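Local coordinates for redox-sensing transcriptional repressor Rex (Thermoanaerobacter ethanolicus, PDB 3WG9), which probably represses transcription in response to the cellular NADH/NAD(+) redox state, binding DNA as a homodimer, at residues B[15-26]-B[68-79]. Residues are numbered along the deposited sequence; the frame is centred on the assembly and turned at random.
Sequences LPRYHRYLEELL and VEELYNNLTKIL
Tyr-72 OH donates a hydrogen bond of 2.7 Å to Glu-23 OE2, on the carboxylate's anti lone pair. With CG anti to the backbone N (chi1 176°), the tyrosine leans across to helix 15-26 and sits as a knob among His-19, Leu-22, Glu-23 and Leu-26. Its ring and the imidazole of His-19 form an offset stack, centroids 4.5 Å apart and planes at 26°, with Tyr-72 CE1 over one imidazole face. At the imidazole's edge, in its plane, NE2 of His-19 shares a 2.9 Å hydrogen bond with Thr-76 OG1, so the histidine is held by face and edge together. The two helices run roughly antiparallel, their axes at 142°, and build part of the N-terminal winged-helix domain, where Leu-53 of helix 46-54 packs against Leu-71 and Leu-75. Deeper in, Leu-22 CD1 presses into the notch formed by Leu-71 CG and Leu-75 CD1, 3.3 Å from each, tighter than usual carbon contact. Trimmed to an alanine, Tyr-72 would probably leave Glu-23 without its hydroxyl partner and the imidazole without its stacking ring. Farther along, Leu-26 CD2 lies 3.8 Å from Tyr-72 CD2, while at the other end Leu-79 CD1 packs 3.7 Å from His-19 CB.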
loop_
_atom_site.group_PDB
_atom_site.type_symbol
_atom_site.label_atom_id
_atom_site.label_comp_id
_atom_site.label_asym_id
_atom_site.label_seq_id
_atom_site.Cartn_x
_atom_site.Cartn_y
_atom_site.Cartn_z
ATOM N N LEU B 15 10.499 7.187 -5.572
ATOM C CA LEU B 15 11.474 7.659 -4.550
ATOM C C LEU B 15 11.457 6.916 -3.215
ATOM O O LEU B 15 12.517 6.676 -2.628
ATOM C CB LEU B 15 11.367 9.186 -4.303
ATOM C CG LEU B 15 11.561 10.093 -5.547
ATOM C CD1 LEU B 15 11.240 11.561 -5.253
ATOM C CD2 LEU B 15 13.049 9.995 -6.044
ATOM N N PRO B 16 10.258 6.655 -2.642
ATOM C CA PRO B 16 10.274 5.842 -1.415
ATOM C C PRO B 16 10.820 4.427 -1.613
ATOM O O PRO B 16 11.367 3.885 -0.662
ATOM C CB PRO B 16 8.805 5.838 -0.936
ATOM C CG PRO B 16 8.198 7.074 -1.691
ATOM C CD PRO B 16 8.899 7.053 -3.019
ATOM N N ARG B 17 10.606 3.834 -2.780
ATOM C CA ARG B 17 11.203 2.522 -3.075
ATOM C C ARG B 17 12.737 2.634 -3.045
ATOM O O ARG B 17 13.416 1.817 -2.401
ATOM C CB ARG B 17 10.740 1.993 -4.426
ATOM C CG ARG B 17 9.204 1.867 -4.586
ATOM C CD ARG B 17 8.872 1.277 -5.976
ATOM N NE ARG B 17 9.570 0.001 -6.155
ATOM C CZ ARG B 17 10.202 -0.365 -7.274
ATOM N NH1 ARG B 17 10.242 0.441 -8.326
ATOM N NH2 ARG B 17 10.768 -1.558 -7.345
ATOM N N TYR B 18 13.319 3.705 -3.619
ATOM C CA TYR B 18 14.793 3.798 -3.496
ATOM C C TYR B 18 15.208 3.938 -2.042
ATOM O O TYR B 18 16.163 3.281 -1.581
ATOM C CB TYR B 18 15.318 4.998 -4.269
ATOM C CG TYR B 18 14.923 5.047 -5.729
ATOM C CD1 TYR B 18 14.792 3.894 -6.502
ATOM C CD2 TYR B 18 14.757 6.268 -6.353
ATOM C CE1 TYR B 18 14.468 3.961 -7.859
ATOM C CE2 TYR B 18 14.480 6.347 -7.705
ATOM C CZ TYR B 18 14.315 5.201 -8.457
ATOM O OH TYR B 18 13.970 5.355 -9.788
ATOM N N HIS B 19 14.488 4.777 -1.284
ATOM C CA HIS B 19 14.843 5.072 0.122
ATOM C C HIS B 19 14.799 3.765 0.954
ATOM O O HIS B 19 15.676 3.454 1.766
ATOM C CB HIS B 19 13.776 6.062 0.652
ATOM C CG HIS B 19 14.023 6.554 2.039
ATOM N ND1 HIS B 19 13.415 5.999 3.152
ATOM C CD2 HIS B 19 14.810 7.555 2.499
ATOM C CE1 HIS B 19 13.807 6.647 4.236
ATOM N NE2 HIS B 19 14.658 7.595 3.868
ATOM N N ARG B 20 13.751 2.990 0.774
ATOM C CA ARG B 20 13.565 1.752 1.552
ATOM C C ARG B 20 14.659 0.691 1.244
ATOM O O ARG B 20 15.130 -0.023 2.119
ATOM C CB ARG B 20 12.177 1.170 1.165
ATOM C CG ARG B 20 11.708 -0.075 1.996
ATOM C CD ARG B 20 10.170 -0.325 1.886
ATOM N NE ARG B 20 9.629 -0.157 0.544
ATOM C CZ ARG B 20 9.714 -1.060 -0.438
ATOM N NH1 ARG B 20 10.368 -2.190 -0.218
ATOM N NH2 ARG B 20 9.183 -0.851 -1.658
ATOM N N TYR B 21 15.037 0.563 -0.016
ATOM C CA TYR B 21 16.088 -0.361 -0.400
ATOM C C TYR B 21 17.474 0.065 0.137
ATOM O O TYR B 21 18.175 -0.784 0.696
ATOM C CB TYR B 21 16.126 -0.620 -1.905
ATOM C CG TYR B 21 17.217 -1.584 -2.304
ATOM C CD1 TYR B 21 17.292 -2.850 -1.715
ATOM C CD2 TYR B 21 18.177 -1.243 -3.251
ATOM C CE1 TYR B 21 18.286 -3.750 -2.032
ATOM C CE2 TYR B 21 19.193 -2.160 -3.593
ATOM C CZ TYR B 21 19.231 -3.413 -2.975
ATOM O OH TYR B 21 20.198 -4.350 -3.281
ATOM N N LEU B 22 17.829 1.348 0.008
ATOM C CA LEU B 22 19.020 1.951 0.623
ATOM C C LEU B 22 19.093 1.842 2.152
ATOM O O LEU B 22 20.186 1.711 2.737
ATOM C CB LEU B 22 19.128 3.422 0.229
ATOM C CG LEU B 22 19.708 3.541 -1.192
ATOM C CD1 LEU B 22 19.287 4.843 -1.845
ATOM C CD2 LEU B 22 21.221 3.395 -1.192
ATOM N N GLU B 23 17.943 1.977 2.810
ATOM C CA GLU B 23 17.866 1.783 4.246
ATOM C C GLU B 23 18.338 0.377 4.640
ATOM O O GLU B 23 19.114 0.207 5.581
ATOM C CB GLU B 23 16.434 2.078 4.734
ATOM C CG GLU B 23 16.293 2.132 6.232
ATOM C CD GLU B 23 14.882 2.607 6.620
ATOM O OE1 GLU B 23 14.024 1.748 6.902
ATOM O OE2 GLU B 23 14.604 3.815 6.560
ATOM N N GLU B 24 17.923 -0.631 3.885
ATOM C CA GLU B 24 18.285 -2.007 4.160
ATOM C C GLU B 24 19.788 -2.223 3.973
ATOM O O GLU B 24 20.431 -2.824 4.827
ATOM C CB GLU B 24 17.464 -2.924 3.272
ATOM C CG GLU B 24 17.787 -4.428 3.331
ATOM C CD GLU B 24 16.948 -5.204 2.311
ATOM O OE1 GLU B 24 17.501 -6.005 1.519
ATOM O OE2 GLU B 24 15.724 -4.950 2.255
ATOM N N LEU B 25 20.348 -1.670 2.901
ATOM C CA LEU B 25 21.789 -1.701 2.649
ATOM C C LEU B 25 22.563 -0.944 3.726
ATOM O O LEU B 25 23.627 -1.381 4.162
ATOM C CB LEU B 25 22.117 -1.114 1.261
ATOM C CG LEU B 25 21.576 -1.660 -0.068
ATOM C CD1 LEU B 25 21.979 -0.733 -1.207
ATOM C CD2 LEU B 25 22.022 -3.089 -0.384
ATOM N N LEU B 26 22.053 0.205 4.140
ATOM C CA LEU B 26 22.701 0.973 5.172
ATOM C C LEU B 26 22.695 0.199 6.500
ATOM O O LEU B 26 23.693 0.197 7.227
ATOM C CB LEU B 26 22.060 2.357 5.315
ATOM C CG LEU B 26 22.674 3.259 6.379
ATOM C CD1 LEU B 26 24.054 3.827 5.993
ATOM C CD2 LEU B 26 21.675 4.359 6.691
ATOM N N VAL B 68 26.023 4.596 -0.380
ATOM C CA VAL B 68 24.746 4.225 0.204
ATOM C C VAL B 68 24.283 5.263 1.202
ATOM O O VAL B 68 23.149 5.741 1.122
ATOM C CB VAL B 68 24.848 2.850 0.873
ATOM C CG1 VAL B 68 23.647 2.587 1.778
ATOM C CG2 VAL B 68 25.007 1.769 -0.168
ATOM N N GLU B 69 25.145 5.623 2.155
ATOM C CA GLU B 69 24.711 6.486 3.242
ATOM C C GLU B 69 24.332 7.859 2.702
ATOM O O GLU B 69 23.394 8.490 3.192
ATOM C CB GLU B 69 25.789 6.623 4.329
ATOM C CG GLU B 69 25.350 7.446 5.556
ATOM C CD GLU B 69 26.472 7.526 6.601
ATOM O OE1 GLU B 69 27.038 6.455 6.934
ATOM O OE2 GLU B 69 26.850 8.650 7.033
ATOM N N GLU B 70 25.081 8.350 1.716
ATOM C CA GLU B 70 24.825 9.704 1.210
ATOM C C GLU B 70 23.568 9.730 0.336
ATOM O O GLU B 70 22.829 10.717 0.338
ATOM C CB GLU B 70 26.020 10.219 0.391
ATOM C CG GLU B 70 27.255 10.406 1.257
ATOM C CD GLU B 70 28.389 11.172 0.563
ATOM O OE1 GLU B 70 28.594 10.965 -0.655
ATOM O OE2 GLU B 70 29.067 11.980 1.258
ATOM N N LEU B 71 23.377 8.679 -0.451
ATOM C CA LEU B 71 22.186 8.613 -1.299
ATOM C C LEU B 71 20.987 8.486 -0.365
ATOM O O LEU B 71 19.973 9.212 -0.516
ATOM C CB LEU B 71 22.275 7.504 -2.341
ATOM C CG LEU B 71 21.045 7.212 -3.218
ATOM C CD1 LEU B 71 20.468 8.498 -3.805
ATOM C CD2 LEU B 71 21.303 6.154 -4.252
ATOM N N TYR B 72 21.116 7.586 0.603
ATOM C CA TYR B 72 20.047 7.419 1.579
ATOM C C TYR B 72 19.673 8.740 2.248
ATOM O O TYR B 72 18.480 9.091 2.341
ATOM C CB TYR B 72 20.411 6.372 2.638
ATOM C CG TYR B 72 19.362 6.253 3.701
ATOM C CD1 TYR B 72 18.181 5.538 3.441
ATOM C CD2 TYR B 72 19.514 6.884 4.945
ATOM C CE1 TYR B 72 17.192 5.424 4.407
ATOM C CE2 TYR B 72 18.496 6.777 5.928
ATOM C CZ TYR B 72 17.363 6.023 5.637
ATOM O OH TYR B 72 16.334 5.875 6.543
ATOM N N ASN B 73 20.676 9.475 2.735
ATOM C CA ASN B 73 20.396 10.738 3.407
ATOM C C ASN B 73 19.784 11.779 2.470
ATOM O O ASN B 73 18.912 12.548 2.890
ATOM C CB ASN B 73 21.638 11.303 4.139
ATOM C CG ASN B 73 22.041 10.467 5.345
ATOM O OD1 ASN B 73 21.225 9.788 5.956
ATOM N ND2 ASN B 73 23.318 10.514 5.691
ATOM N N ASN B 74 20.222 11.797 1.218
ATOM C CA ASN B 74 19.631 12.648 0.177
ATOM C C ASN B 74 18.135 12.301 0.003
ATOM O O ASN B 74 17.289 13.188 0.033
ATOM C CB ASN B 74 20.383 12.444 -1.155
ATOM C CG ASN B 74 19.898 13.364 -2.309
ATOM O OD1 ASN B 74 19.576 14.533 -2.122
ATOM N ND2 ASN B 74 19.902 12.817 -3.529
ATOM N N LEU B 75 17.825 11.020 -0.157
ATOM C CA LEU B 75 16.427 10.611 -0.307
ATOM C C LEU B 75 15.541 10.962 0.906
ATOM O O LEU B 75 14.394 11.379 0.768
ATOM C CB LEU B 75 16.391 9.140 -0.631
ATOM C CG LEU B 75 16.848 8.891 -2.063
ATOM C CD1 LEU B 75 17.210 7.418 -2.190
ATOM C CD2 LEU B 75 15.710 9.298 -3.033
ATOM N N THR B 76 16.102 10.864 2.097
ATOM C CA THR B 76 15.381 11.243 3.294
ATOM C C THR B 76 14.958 12.698 3.222
ATOM O O THR B 76 13.809 13.048 3.542
ATOM C CB THR B 76 16.255 11.056 4.563
ATOM O OG1 THR B 76 16.521 9.663 4.723
ATOM C CG2 THR B 76 15.502 11.563 5.812
ATOM N N LYS B 77 15.904 13.556 2.836
ATOM C CA LYS B 77 15.653 14.981 2.654
ATOM C C LYS B 77 14.621 15.236 1.557
ATOM O O LYS B 77 13.721 16.059 1.712
ATOM C CB LYS B 77 16.976 15.699 2.280
ATOM C CG LYS B 77 16.807 17.177 1.835
ATOM C CD LYS B 77 18.104 17.930 1.402
ATOM C CE LYS B 77 18.561 17.470 0.018
ATOM N NZ LYS B 77 18.938 18.550 -0.939
ATOM N N ILE B 78 14.800 14.587 0.403
ATOM C CA ILE B 78 13.892 14.804 -0.740
ATOM C C ILE B 78 12.456 14.404 -0.331
ATOM O O ILE B 78 11.476 15.061 -0.727
ATOM C CB ILE B 78 14.347 13.940 -1.950
ATOM C CG1 ILE B 78 15.589 14.567 -2.586
ATOM C CG2 ILE B 78 13.273 13.838 -3.029
ATOM C CD1 ILE B 78 16.317 13.488 -3.465
ATOM N N LEU B 79 12.346 13.368 0.477
ATOM C CA LEU B 79 11.000 12.851 0.872
ATOM C C LEU B 79 10.383 13.630 2.025
ATOM O O LEU B 79 9.278 13.281 2.468
ATOM C CB LEU B 79 11.080 11.368 1.279
ATOM C CG LEU B 79 11.374 10.518 0.052
ATOM C CD1 LEU B 79 11.811 9.138 0.513
ATOM C CD2 LEU B 79 10.129 10.466 -0.830
#